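Local coordinates for DUF3218 domain-containing protein (Pseudomonas aeruginosa, PDB 2IGS), which is of unknown function but belongs to a mainly helical family placed in the lysozyme clan, which hints at, without proving, a glycan-related activity, at residues F[29-34]-F[98-103]; F[143-148]-F[182-187]; F[152-157]-F[211-216]. All coordinates share one frame; numbering follows the deposited sequence.

Contact 1: residues F[29-34]-F[98-103]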
ATOM      1  N   PRO F  29      40.515 -44.018   5.577  1.00 25.42           N
ATOM      2  CA  PRO F  29      40.433 -44.086   4.113  1.00 25.40           C
ATOM      3  C   PRO F  29      38.990 -44.229   3.605  1.00 25.28           C
ATOM      4  O   PRO F  29      38.693 -43.821   2.483  1.00 25.51           O
ATOM      5  CB  PRO F  29      41.260 -45.327   3.773  1.00 25.62           C
ATOM      6  CG  PRO F  29      42.230 -45.455   4.914  1.00 25.39           C
ATOM      7  CD  PRO F  29      41.476 -44.993   6.126  1.00 25.47           C
ATOM      8  N   GLY F  30      38.104 -44.772   4.442  1.00 24.95           N
ATOM      9  CA  GLY F  30      36.700 -44.992   4.075  1.00 24.31           C
ATOM     10  C   GLY F  30      35.763 -43.812   4.264  1.00 24.08           C
ATOM     11  O   GLY F  30      34.580 -43.904   3.918  1.00 24.29           O
ATOM     12  N   PHE F  31      36.283 -42.716   4.825  1.00 23.38           N
ATOM     13  CA  PHE F  31      35.532 -41.474   5.015  1.00 22.66           C
ATOM     14  C   PHE F  31      35.401 -40.787   3.665  1.00 22.19           C
ATOM     15  O   PHE F  31      36.399 -40.554   2.975  1.00 22.05           O
ATOM     16  CB  PHE F  31      36.272 -40.568   6.014  1.00 22.71           C
ATOM     17  CG  PHE F  31      35.692 -39.181   6.163  1.00 23.24           C
ATOM     18  CD1 PHE F  31      34.665 -38.928   7.076  1.00 23.26           C
ATOM     19  CD2 PHE F  31      36.200 -38.109   5.418  1.00 22.92           C
ATOM     20  CE1 PHE F  31      34.142 -37.627   7.237  1.00 22.51           C
ATOM     21  CE2 PHE F  31      35.685 -36.821   5.567  1.00 22.61           C
ATOM     22  CZ  PHE F  31      34.653 -36.577   6.482  1.00 22.48           C
ATOM     23  N   VAL F  32      34.162 -40.486   3.290  1.00 21.78           N
ATOM     24  CA  VAL F  32      33.871 -39.773   2.049  1.00 21.49           C
ATOM     25  C   VAL F  32      34.130 -38.275   2.270  1.00 21.43           C
ATOM     26  O   VAL F  32      33.351 -37.586   2.952  1.00 21.70           O
ATOM     27  CB  VAL F  32      32.414 -40.035   1.564  1.00 21.63           C
ATOM     28  CG1 VAL F  32      32.191 -39.457   0.170  1.00 22.30           C
ATOM     29  CG2 VAL F  32      32.080 -41.531   1.572  1.00 20.92           C
ATOM     30  N   PHE F  33      35.244 -37.792   1.719  1.00 21.03           N
ATOM     31  CA  PHE F  33      35.675 -36.397   1.848  1.00 20.48           C
ATOM     32  C   PHE F  33      34.763 -35.465   1.025  1.00 20.50           C
ATOM     33  O   PHE F  33      34.651 -35.627  -0.199  1.00 19.66           O
ATOM     34  CB  PHE F  33      37.143 -36.266   1.405  1.00 20.57           C
ATOM     35  CG  PHE F  33      37.729 -34.901   1.629  1.00 20.85           C
ATOM     36  CD1 PHE F  33      37.842 -33.991   0.580  1.00 21.74           C
ATOM     37  CD2 PHE F  33      38.160 -34.512   2.888  1.00 21.51           C
ATOM     38  CE1 PHE F  33      38.377 -32.707   0.793  1.00 21.47           C
ATOM     39  CE2 PHE F  33      38.680 -33.229   3.107  1.00 20.28           C
ATOM     40  CZ  PHE F  33      38.788 -32.331   2.058  1.00 20.54           C
ATOM     41  N   PRO F  34      34.105 -34.483   1.691  1.00 20.07           N
ATOM     42  CA  PRO F  34      33.227 -33.559   0.940  1.00 20.21           C
ATOM     43  C   PRO F  34      34.047 -32.460   0.230  1.00 20.03           C
ATOM     44  O   PRO F  34      34.080 -31.299   0.704  1.00 19.29           O
ATOM     45  CB  PRO F  34      32.314 -32.968   2.033  1.00 20.50           C
ATOM     46  CG  PRO F  34      33.110 -33.092   3.326  1.00 20.30           C
ATOM     47  CD  PRO F  34      34.138 -34.189   3.137  1.00 19.95           C
ATOM     48  N   LEU F  98      34.488 -31.318  11.730  1.00 27.77           N
ATOM     49  CA  LEU F  98      34.581 -30.042  11.035  1.00 27.62           C
ATOM     50  C   LEU F  98      34.199 -30.184   9.565  1.00 27.55           C
ATOM     51  O   LEU F  98      33.435 -29.383   9.036  1.00 27.63           O
ATOM     52  CB  LEU F  98      35.991 -29.448  11.139  1.00 27.30           C
ATOM     53  CG  LEU F  98      36.136 -28.002  10.623  1.00 27.52           C
ATOM     54  CD1 LEU F  98      37.286 -27.279  11.348  1.00 25.43           C
ATOM     55  CD2 LEU F  98      36.327 -27.943   9.089  1.00 24.45           C
ATOM     56  N   LEU F  99      34.751 -31.192   8.903  1.00 27.32           N
ATOM     57  CA  LEU F  99      34.508 -31.364   7.491  1.00 27.42           C
ATOM     58  C   LEU F  99      33.047 -31.688   7.220  1.00 28.00           C
ATOM     59  O   LEU F  99      32.429 -31.083   6.337  1.00 27.43           O
ATOM     60  CB  LEU F  99      35.415 -32.440   6.926  1.00 27.27           C
ATOM     61  CG  LEU F  99      36.899 -32.078   6.856  1.00 26.68           C
ATOM     62  CD1 LEU F  99      37.677 -33.237   6.294  1.00 25.99           C
ATOM     63  CD2 LEU F  99      37.113 -30.804   6.022  1.00 27.72           C
ATOM     64  N   THR F 100      32.517 -32.634   8.002  1.00 28.36           N
ATOM     65  CA  THR F 100      31.109 -33.027   7.960  1.00 28.92           C
ATOM     66  C   THR F 100      30.193 -31.828   8.192  1.00 29.19           C
ATOM     67  O   THR F 100      29.272 -31.617   7.422  1.00 29.48           O
ATOM     68  CB  THR F 100      30.799 -34.143   8.990  1.00 28.51           C
ATOM     69  OG1 THR F 100      31.582 -35.310   8.695  1.00 29.40           O
ATOM     70  CG2 THR F 100      29.358 -34.544   8.938  1.00 30.78           C
ATOM     71  N   SER F 101      30.470 -31.042   9.233  1.00 29.58           N
ATOM     72  CA  SER F 101      29.564 -29.984   9.673  1.00 30.29           C
ATOM     73  C   SER F 101      29.514 -28.837   8.667  1.00 29.99           C
ATOM     74  O   SER F 101      28.430 -28.348   8.341  1.00 30.55           O
ATOM     75  CB  SER F 101      29.915 -29.493  11.096  1.00 30.81           C
ATOM     76  OG  SER F 101      30.425 -28.159  11.133  1.00 33.43           O
HETATM   77  N   MSE F 102      30.677 -28.430   8.152  1.00 29.15           N
HETATM   78  CA  MSE F 102      30.726 -27.441   7.085  1.00 28.36           C
HETATM   79  C   MSE F 102      29.956 -27.842   5.847  1.00 28.24           C
HETATM   80  O   MSE F 102      29.326 -26.994   5.232  1.00 29.02           O
HETATM   81  CB  MSE F 102      32.153 -27.122   6.687  1.00 28.51           C
HETATM   82  CG  MSE F 102      32.821 -26.152   7.607  1.00 27.53           C
HETATM   83 SE   MSE F 102      34.230 -25.158   6.752  0.65 28.90          SE
HETATM   84  CE  MSE F 102      34.923 -26.482   5.515  1.00 26.11           C
ATOM     85  N   ALA F 103      30.007 -29.123   5.478  1.00 27.21           N
ATOM     86  CA  ALA F 103      29.337 -29.601   4.277  1.00 26.56           C
ATOM     87  C   ALA F 103      27.830 -29.469   4.446  1.00 26.19           C
ATOM     88  O   ALA F 103      27.155 -28.932   3.582  1.00 26.35           O
ATOM     89  CB  ALA F 103      29.727 -31.052   3.989  1.00 25.96           C
TER
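Leu99 is the residue on which two aromatic rings of the loop converge. Its CD1 methyl packs against CE2 of Phe33 at 3.3 Å, a tight fit, and also meets CE2 of Phe31 at 4.2 Å, so one leucine branch serves both rings. The two rings come at the methyl from directions roughly a right angle apart. The other methyl, CD2, lies at 4.1 Å from Phe33 CE2, giving that ring atom both ends of the leucine fork. Each phenylalanine carries CG anti to its own backbone N (chi1 173° for Phe31, -174° for Phe33), which swings both rings out to the helix although only Phe31 starts with its CB aimed that way.

The second apolar patch is one helical turn further along. Pro34 lays its ring over the step from Leu99 to Ala103: its CB touches Ala103 CB at 3.8 Å, while its CG packs against Leu99 O at 3.7 Å. The same carbonyl accepts the helical bond from Ala103 N.

The one polar side chain in the contact is Thr100. Its OG1 lies in the plane of the Phe31 ring, at the edge, 3.7 Å from CE1, where it faces the ring's slightly positive rim. Its hydrogen bond goes to Leu96 O, one turn back in the same helix.

Alongside, Phe31 and Phe33 also touch Ala24 of helix 12-27, and Pro34 stands at the N-cap of helix 35-48. Cys27, at the end of helix 12-27, is disulfide-bonded to Cys91 and ties that helix to helix 87-113. This is a hydrophobic interhelical loop laid against the flank of helix 87-113 in a helix bundle.

Contact 2: residues F[143-148]-F[182-187]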
ATOM      1  N   SER F 143      26.932   0.691  22.169  1.00 23.61           N
ATOM      2  CA  SER F 143      26.458   1.096  23.502  1.00 24.36           C
ATOM      3  C   SER F 143      26.854  -0.014  24.459  1.00 24.52           C
ATOM      4  O   SER F 143      27.378  -1.034  24.009  1.00 23.48           O
ATOM      5  CB  SER F 143      24.942   1.265  23.514  1.00 24.50           C
ATOM      6  OG  SER F 143      24.314  -0.009  23.589  1.00 25.08           O
ATOM      7  N   GLN F 144      26.592   0.159  25.759  1.00 24.68           N
ATOM      8  CA  GLN F 144      26.911  -0.895  26.712  1.00 25.41           C
ATOM      9  C   GLN F 144      26.008  -2.096  26.604  1.00 24.59           C
ATOM     10  O   GLN F 144      26.216  -3.064  27.303  1.00 24.66           O
ATOM     11  CB  GLN F 144      27.013  -0.420  28.178  1.00 25.76           C
ATOM     12  CG  GLN F 144      26.646   1.020  28.481  1.00 27.85           C
ATOM     13  CD  GLN F 144      27.252   1.477  29.807  1.00 28.28           C
ATOM     14  OE1 GLN F 144      27.693   0.656  30.627  1.00 34.12           O
ATOM     15  NE2 GLN F 144      27.276   2.781  30.027  1.00 31.38           N
ATOM     16  N   GLU F 145      25.018  -2.040  25.720  1.00 24.29           N
ATOM     17  CA  GLU F 145      24.211  -3.213  25.403  1.00 23.69           C
ATOM     18  C   GLU F 145      24.867  -4.075  24.337  1.00 22.88           C
ATOM     19  O   GLU F 145      24.448  -5.209  24.141  1.00 22.60           O
ATOM     20  CB  GLU F 145      22.804  -2.822  24.935  1.00 24.29           C
ATOM     21  CG  GLU F 145      21.844  -2.371  26.040  1.00 27.06           C
ATOM     22  CD  GLU F 145      21.554  -3.447  27.078  1.00 31.34           C
ATOM     23  OE1 GLU F 145      21.796  -4.641  26.816  1.00 34.43           O
ATOM     24  OE2 GLU F 145      21.067  -3.100  28.172  1.00 35.02           O
ATOM     25  N   SER F 146      25.857  -3.522  23.629  1.00 21.40           N
ATOM     26  CA  SER F 146      26.598  -4.258  22.603  1.00 21.29           C
ATOM     27  C   SER F 146      27.424  -5.413  23.158  1.00 21.13           C
ATOM     28  O   SER F 146      27.846  -5.397  24.324  1.00 21.27           O
ATOM     29  CB  SER F 146      27.544  -3.324  21.830  1.00 21.18           C
ATOM     30  OG  SER F 146      26.814  -2.348  21.111  1.00 20.55           O
ATOM     31  N   GLY F 147      27.659  -6.409  22.306  1.00 20.98           N
ATOM     32  CA  GLY F 147      28.513  -7.537  22.633  1.00 19.50           C
ATOM     33  C   GLY F 147      29.421  -7.852  21.472  1.00 19.68           C
ATOM     34  O   GLY F 147      29.848  -6.962  20.755  1.00 19.72           O
ATOM     35  N   LEU F 148      29.691  -9.135  21.277  1.00 19.75           N
ATOM     36  CA  LEU F 148      30.632  -9.606  20.278  1.00 20.32           C
ATOM     37  C   LEU F 148      30.006  -9.777  18.901  1.00 20.28           C
ATOM     38  O   LEU F 148      28.979 -10.451  18.738  1.00 20.14           O
ATOM     39  CB  LEU F 148      31.179 -10.970  20.720  1.00 20.08           C
ATOM     40  CG  LEU F 148      32.467 -11.118  21.534  1.00 21.89           C
ATOM     41  CD1 LEU F 148      33.099  -9.789  21.826  1.00 16.89           C
ATOM     42  CD2 LEU F 148      32.250 -11.962  22.789  1.00 20.30           C
ATOM     43  N   GLY F 182      25.332 -14.047  23.937  1.00 20.39           N
ATOM     44  CA  GLY F 182      24.568 -13.096  24.754  1.00 19.83           C
ATOM     45  C   GLY F 182      25.378 -12.203  25.679  1.00 19.62           C
ATOM     46  O   GLY F 182      24.814 -11.446  26.453  1.00 19.94           O
ATOM     47  N   LEU F 183      26.706 -12.247  25.586  1.00 20.06           N
ATOM     48  CA  LEU F 183      27.528 -11.517  26.564  1.00 19.90           C
ATOM     49  C   LEU F 183      27.593 -10.002  26.287  1.00 19.68           C
ATOM     50  O   LEU F 183      27.939  -9.584  25.173  1.00 19.90           O
ATOM     51  CB  LEU F 183      28.922 -12.155  26.688  1.00 19.26           C
ATOM     52  CG  LEU F 183      29.744 -11.729  27.911  1.00 19.50           C
ATOM     53  CD1 LEU F 183      29.254 -12.440  29.145  1.00 17.52           C
ATOM     54  CD2 LEU F 183      31.227 -12.038  27.675  1.00 19.84           C
ATOM     55  N   ARG F 184      27.228  -9.196  27.289  0.50 19.47           N
ATOM     56  CA  ARG F 184      27.279  -7.722  27.194  0.50 19.11           C
ATOM     57  C   ARG F 184      28.707  -7.222  27.439  0.50 18.91           C
ATOM     58  O   ARG F 184      29.464  -7.849  28.176  0.50 18.24           O
ATOM     59  CB  ARG F 184      26.274  -7.061  28.163  0.50 18.93           C
ATOM     60  CG  ARG F 184      24.810  -7.191  27.718  0.50 19.67           C
ATOM     61  CD  ARG F 184      23.759  -7.060  28.839  0.50 19.22           C
ATOM     62  NE  ARG F 184      22.587  -7.890  28.526  0.50 20.64           N
ATOM     63  CZ  ARG F 184      21.334  -7.675  28.935  0.50 20.00           C
ATOM     64  NH1 ARG F 184      21.025  -6.632  29.692  0.50 20.44           N
ATOM     65  NH2 ARG F 184      20.377  -8.514  28.570  0.50 19.05           N
ATOM     66  N   LEU F 185      29.076  -6.100  26.821  1.00 19.05           N
ATOM     67  CA  LEU F 185      30.460  -5.594  26.892  1.00 19.74           C
ATOM     68  C   LEU F 185      30.915  -5.094  28.280  1.00 20.99           C
ATOM     69  O   LEU F 185      32.117  -4.905  28.518  1.00 21.50           O
ATOM     70  CB  LEU F 185      30.780  -4.592  25.783  1.00 19.48           C
ATOM     71  CG  LEU F 185      30.060  -3.255  25.680  1.00 18.75           C
ATOM     72  CD1 LEU F 185      30.225  -2.401  26.944  1.00 16.52           C
ATOM     73  CD2 LEU F 185      30.600  -2.525  24.487  1.00 18.52           C
ATOM     74  N   ASP F 186      29.969  -4.887  29.190  1.00 21.73           N
ATOM     75  CA  ASP F 186      30.319  -4.493  30.543  1.00 22.32           C
ATOM     76  C   ASP F 186      30.361  -5.682  31.509  1.00 22.02           C
ATOM     77  O   ASP F 186      30.566  -5.495  32.704  1.00 22.48           O
ATOM     78  CB  ASP F 186      29.427  -3.343  31.056  1.00 23.02           C
ATOM     79  CG  ASP F 186      27.931  -3.689  31.077  1.00 24.86           C
ATOM     80  OD1 ASP F 186      27.544  -4.850  30.810  1.00 26.52           O
ATOM     81  OD2 ASP F 186      27.128  -2.775  31.385  1.00 28.01           O
ATOM     82  N   ALA F 187      30.198  -6.898  30.984  1.00 21.58           N
ATOM     83  CA  ALA F 187      30.389  -8.119  31.768  1.00 21.54           C
ATOM     84  C   ALA F 187      31.831  -8.273  32.274  1.00 21.54           C
ATOM     85  O   ALA F 187      32.776  -7.875  31.585  1.00 21.34           O
ATOM     86  CB  ALA F 187      29.966  -9.359  30.969  1.00 21.50           C
TER
HETATM   87  O   HOH W   1      28.363 -11.112  22.953  1.00 25.67           O
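The two loops run in opposing senses, steeply crossed and closest at Gly147 and Arg184, and are pinned by Leu185 N donating to Ser146 O at 2.9 Å, with the nitrogen close to the line of the carbonyl (164°) but the N-H bent (137°). Beside it Gly147 CA sits 3.3 Å from Leu183 O in a CA-H...O contact. Further along, a water bridges the loops, accepting from Leu148 N at 2.9 Å and donating to Leu183 O at 2.7 Å.

Leu185 has CG wedged between its backbone N and carbonyl carbon (chi1 64°), which carries CD1 to 3.6 Å from Gln144 CA and CD2 to Ser143 O. In one of the two modelled conformers of Arg184, its side chain and Glu145 run side by side, pointing the same way. There Glu145 OE1 lies over one guanidinium face, 3.6 Å from Arg184 NH1, a long, loose pairing of charges without a directed N-H; its closer partner is Arg157 NH2.

Ser143 starts a type I turn, its OG taking Glu145 N at 3.0 Å as an ST turn, and Arg184 starts another. Two type I turns, joined by one direct backbone bond and one water bridge, thus border strand 148-150 of the small sheet.

Contact 3: residues F[152-157]-F[211-216]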
ATOM      1  N   TYR F 152      31.952 -12.764   9.542  1.00 23.52           N
ATOM      2  CA  TYR F 152      31.098 -12.074   8.583  1.00 23.83           C
ATOM      3  C   TYR F 152      29.628 -12.058   9.009  1.00 23.58           C
ATOM      4  O   TYR F 152      28.742 -12.574   8.314  1.00 23.83           O
ATOM      5  CB  TYR F 152      31.289 -12.678   7.194  1.00 23.28           C
ATOM      6  CG  TYR F 152      32.707 -12.525   6.642  1.00 24.39           C
ATOM      7  CD1 TYR F 152      33.384 -11.302   6.725  1.00 24.04           C
ATOM      8  CD2 TYR F 152      33.349 -13.587   5.990  1.00 23.42           C
ATOM      9  CE1 TYR F 152      34.641 -11.150   6.207  1.00 23.80           C
ATOM     10  CE2 TYR F 152      34.616 -13.431   5.462  1.00 23.65           C
ATOM     11  CZ  TYR F 152      35.260 -12.216   5.585  1.00 24.12           C
ATOM     12  OH  TYR F 152      36.521 -12.048   5.044  1.00 24.45           O
ATOM     13  N   GLY F 153      29.372 -11.459  10.164  1.00 23.13           N
ATOM     14  CA  GLY F 153      28.010 -11.409  10.698  1.00 22.85           C
ATOM     15  C   GLY F 153      27.588 -12.376  11.790  1.00 22.61           C
ATOM     16  O   GLY F 153      26.387 -12.418  12.128  1.00 23.24           O
ATOM     17  N   VAL F 154      28.531 -13.136  12.374  1.00 22.46           N
ATOM     18  CA  VAL F 154      28.190 -13.966  13.565  1.00 21.76           C
ATOM     19  C   VAL F 154      28.000 -13.108  14.830  1.00 22.23           C
ATOM     20  O   VAL F 154      28.934 -12.825  15.577  1.00 23.11           O
ATOM     21  CB  VAL F 154      29.171 -15.160  13.828  1.00 21.50           C
ATOM     22  CG1 VAL F 154      28.601 -16.112  14.914  1.00 18.73           C
ATOM     23  CG2 VAL F 154      29.432 -15.915  12.567  1.00 21.69           C
ATOM     24  N   ASN F 155      26.756 -12.740  15.074  1.00 22.25           N
ATOM     25  CA  ASN F 155      26.391 -11.865  16.166  1.00 21.71           C
ATOM     26  C   ASN F 155      26.122 -12.663  17.432  1.00 21.34           C
ATOM     27  O   ASN F 155      25.010 -13.168  17.660  1.00 20.84           O
ATOM     28  CB  ASN F 155      25.162 -11.040  15.767  1.00 21.81           C
ATOM     29  CG  ASN F 155      24.995  -9.782  16.626  1.00 22.63           C
ATOM     30  OD1 ASN F 155      25.265  -9.785  17.835  1.00 23.35           O
ATOM     31  ND2 ASN F 155      24.550  -8.703  16.002  1.00 21.02           N
ATOM     32  N   LEU F 156      27.147 -12.761  18.266  1.00 21.05           N
ATOM     33  CA  LEU F 156      27.084 -13.602  19.439  1.00 21.03           C
ATOM     34  C   LEU F 156      26.189 -12.993  20.533  1.00 20.89           C
ATOM     35  O   LEU F 156      25.550 -13.727  21.276  1.00 21.57           O
ATOM     36  CB  LEU F 156      28.509 -13.902  19.953  1.00 20.42           C
ATOM     37  CG  LEU F 156      29.466 -14.728  19.086  1.00 19.32           C
ATOM     38  CD1 LEU F 156      30.796 -14.913  19.823  1.00 18.33           C
ATOM     39  CD2 LEU F 156      28.878 -16.078  18.725  1.00 18.08           C
ATOM     40  N   ARG F 157      26.156 -11.662  20.599  1.00 20.86           N
ATOM     41  CA  ARG F 157      25.378 -10.888  21.570  1.00 21.92           C
ATOM     42  C   ARG F 157      23.896 -11.165  21.435  1.00 22.32           C
ATOM     43  O   ARG F 157      23.140 -11.218  22.401  1.00 21.72           O
ATOM     44  CB  ARG F 157      25.604  -9.393  21.335  1.00 22.13           C
ATOM     45  CG  ARG F 157      24.692  -8.455  22.139  1.00 21.77           C
ATOM     46  CD  ARG F 157      25.023  -8.502  23.620  1.00 25.10           C
ATOM     47  NE  ARG F 157      24.145  -7.650  24.415  1.00 26.46           N
ATOM     48  CZ  ARG F 157      22.946  -8.020  24.857  1.00 30.07           C
ATOM     49  NH1 ARG F 157      22.473  -9.231  24.574  1.00 32.10           N
ATOM     50  NH2 ARG F 157      22.206  -7.181  25.570  1.00 30.10           N
ATOM     51  N   LEU F 211      29.274 -20.606   8.837  1.00 18.55           N
ATOM     52  CA  LEU F 211      28.301 -21.472   8.191  1.00 18.72           C
ATOM     53  C   LEU F 211      27.351 -22.119   9.200  1.00 18.74           C
ATOM     54  O   LEU F 211      26.182 -22.274   8.912  1.00 18.44           O
ATOM     55  CB  LEU F 211      29.034 -22.552   7.377  1.00 18.83           C
ATOM     56  CG  LEU F 211      29.846 -22.036   6.186  1.00 17.91           C
ATOM     57  CD1 LEU F 211      30.586 -23.164   5.489  1.00 17.19           C
ATOM     58  CD2 LEU F 211      28.963 -21.248   5.215  1.00 16.50           C
ATOM     59  N   ALA F 212      27.852 -22.487  10.376  1.00 18.47           N
ATOM     60  CA  ALA F 212      26.987 -23.062  11.411  1.00 19.06           C
ATOM     61  C   ALA F 212      25.868 -22.112  11.843  1.00 19.37           C
ATOM     62  O   ALA F 212      24.698 -22.494  11.920  1.00 19.93           O
ATOM     63  CB  ALA F 212      27.826 -23.481  12.637  1.00 18.57           C
ATOM     64  N   TYR F 213      26.270 -20.890  12.170  1.00 19.55           N
ATOM     65  CA  TYR F 213      25.398 -19.782  12.536  1.00 19.83           C
ATOM     66  C   TYR F 213      24.390 -19.504  11.430  1.00 20.58           C
ATOM     67  O   TYR F 213      23.183 -19.588  11.645  1.00 20.80           O
ATOM     68  CB  TYR F 213      26.274 -18.561  12.783  1.00 18.69           C
ATOM     69  CG  TYR F 213      25.530 -17.278  13.088  1.00 18.48           C
ATOM     70  CD1 TYR F 213      25.069 -17.010  14.373  1.00 16.37           C
ATOM     71  CD2 TYR F 213      25.357 -16.296  12.106  1.00 17.84           C
ATOM     72  CE1 TYR F 213      24.389 -15.830  14.669  1.00 18.41           C
ATOM     73  CE2 TYR F 213      24.677 -15.093  12.395  1.00 16.89           C
ATOM     74  CZ  TYR F 213      24.197 -14.873  13.676  1.00 17.29           C
ATOM     75  OH  TYR F 213      23.528 -13.707  13.993  1.00 16.93           O
ATOM     76  N   PHE F 214      24.884 -19.209  10.232  1.00 21.12           N
ATOM     77  CA  PHE F 214      24.003 -18.814   9.134  1.00 21.96           C
ATOM     78  C   PHE F 214      23.120 -19.924   8.602  1.00 22.29           C
ATOM     79  O   PHE F 214      22.159 -19.664   7.891  1.00 22.50           O
ATOM     80  CB  PHE F 214      24.784 -18.125   7.997  1.00 22.25           C
ATOM     81  CG  PHE F 214      24.930 -16.646   8.198  1.00 21.92           C
ATOM     82  CD1 PHE F 214      23.829 -15.801   8.056  1.00 23.44           C
ATOM     83  CD2 PHE F 214      26.141 -16.104   8.577  1.00 22.50           C
ATOM     84  CE1 PHE F 214      23.952 -14.433   8.266  1.00 23.41           C
ATOM     85  CE2 PHE F 214      26.276 -14.745   8.784  1.00 22.14           C
ATOM     86  CZ  PHE F 214      25.184 -13.904   8.616  1.00 22.68           C
ATOM     87  N   ALA F 215      23.446 -21.160   8.951  1.00 22.39           N
ATOM     88  CA  ALA F 215      22.570 -22.278   8.666  1.00 22.74           C
ATOM     89  C   ALA F 215      21.420 -22.333   9.681  1.00 23.18           C
ATOM     90  O   ALA F 215      20.319 -22.762   9.351  1.00 23.24           O
ATOM     91  CB  ALA F 215      23.360 -23.602   8.671  1.00 21.54           C
ATOM     92  N   ALA F 216      21.688 -21.922  10.918  1.00 23.70           N
ATOM     93  CA  ALA F 216      20.731 -22.117  11.995  1.00 24.84           C
ATOM     94  C   ALA F 216      19.803 -20.915  12.181  1.00 25.81           C
ATOM     95  O   ALA F 216      18.632 -21.048  12.583  1.00 25.92           O
ATOM     96  CB  ALA F 216      21.464 -22.414  13.286  1.00 24.24           C
TER
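Tyr213 O takes Ala216 N at 2.9 Å near the end of the C-terminal helix, while the ring of the same tyrosine reaches across to residues 153-155 and supplies most of the helix's surface. Val154 CA stands over the centre of that ring, 3.9 Å from the centroid and 13° off the normal, a CH-pi contact. On the same face Val154 CG1, turned anti to its backbone N (chi1 -170°), reaches Tyr213 CD1 at 3.7 Å, and CG2 leans toward the ring's root. The two side chains slide past each other in opposite directions. The tyrosine hydroxyl ends beside Asn155, with Tyr213 OH 3.5 Å from Asn155 N and 3.6 Å from Asn155 CB. The Asn155 amide heads elsewhere: its ND2 bonds to Ser139 OG of the second subunit.

Two carbonyls also pack on the helix. Gly153 O lies 3.2 Å from Tyr213 CE2. Tyr152 O is near the plane of the Phe214 ring, at its edge, 3.3 Å from CE2. Gly153 lies at positive phi (101°), and with no side chain there the backbone can come this close to Phe214.

Within the helix, Tyr213 CD2 sits 3.6 Å above the Phe214 ring, toward its rim, and Phe214 has a further edge-to-face partner in Phe121. Tyr152 OH is held by Val127 O.

In this buried contact the C-terminal helix 203-216 packs its aromatic side chains on strand 154-155, an outermost strand of the three-stranded antiparallel sheet, and on the turn just before it.

Contact 3 is the core one, its centre about 10 Å from the chain centre; contacts 1 and 2 lie further out, on opposite sides of it, their nearest atoms about 19 Å apart. Contact 1 belongs to the helix bundle and is almost wholly apolar, whereas contact 2, beside the small sheet, relies on backbone, water and charge. Contact 3, largely aromatic, joins the two regions. It meets contact 1 by aliphatic packing, Leu211 CD1 resting 4.0 Å from Met102 O. Toward contact 2 the linkage is polar, through the Arg157-Glu145 salt bridge and a probable bond between Leu156 O and Gly182 N. Along the chain, contacts 2 and 3 interleave, while contact 1 closes before either opens.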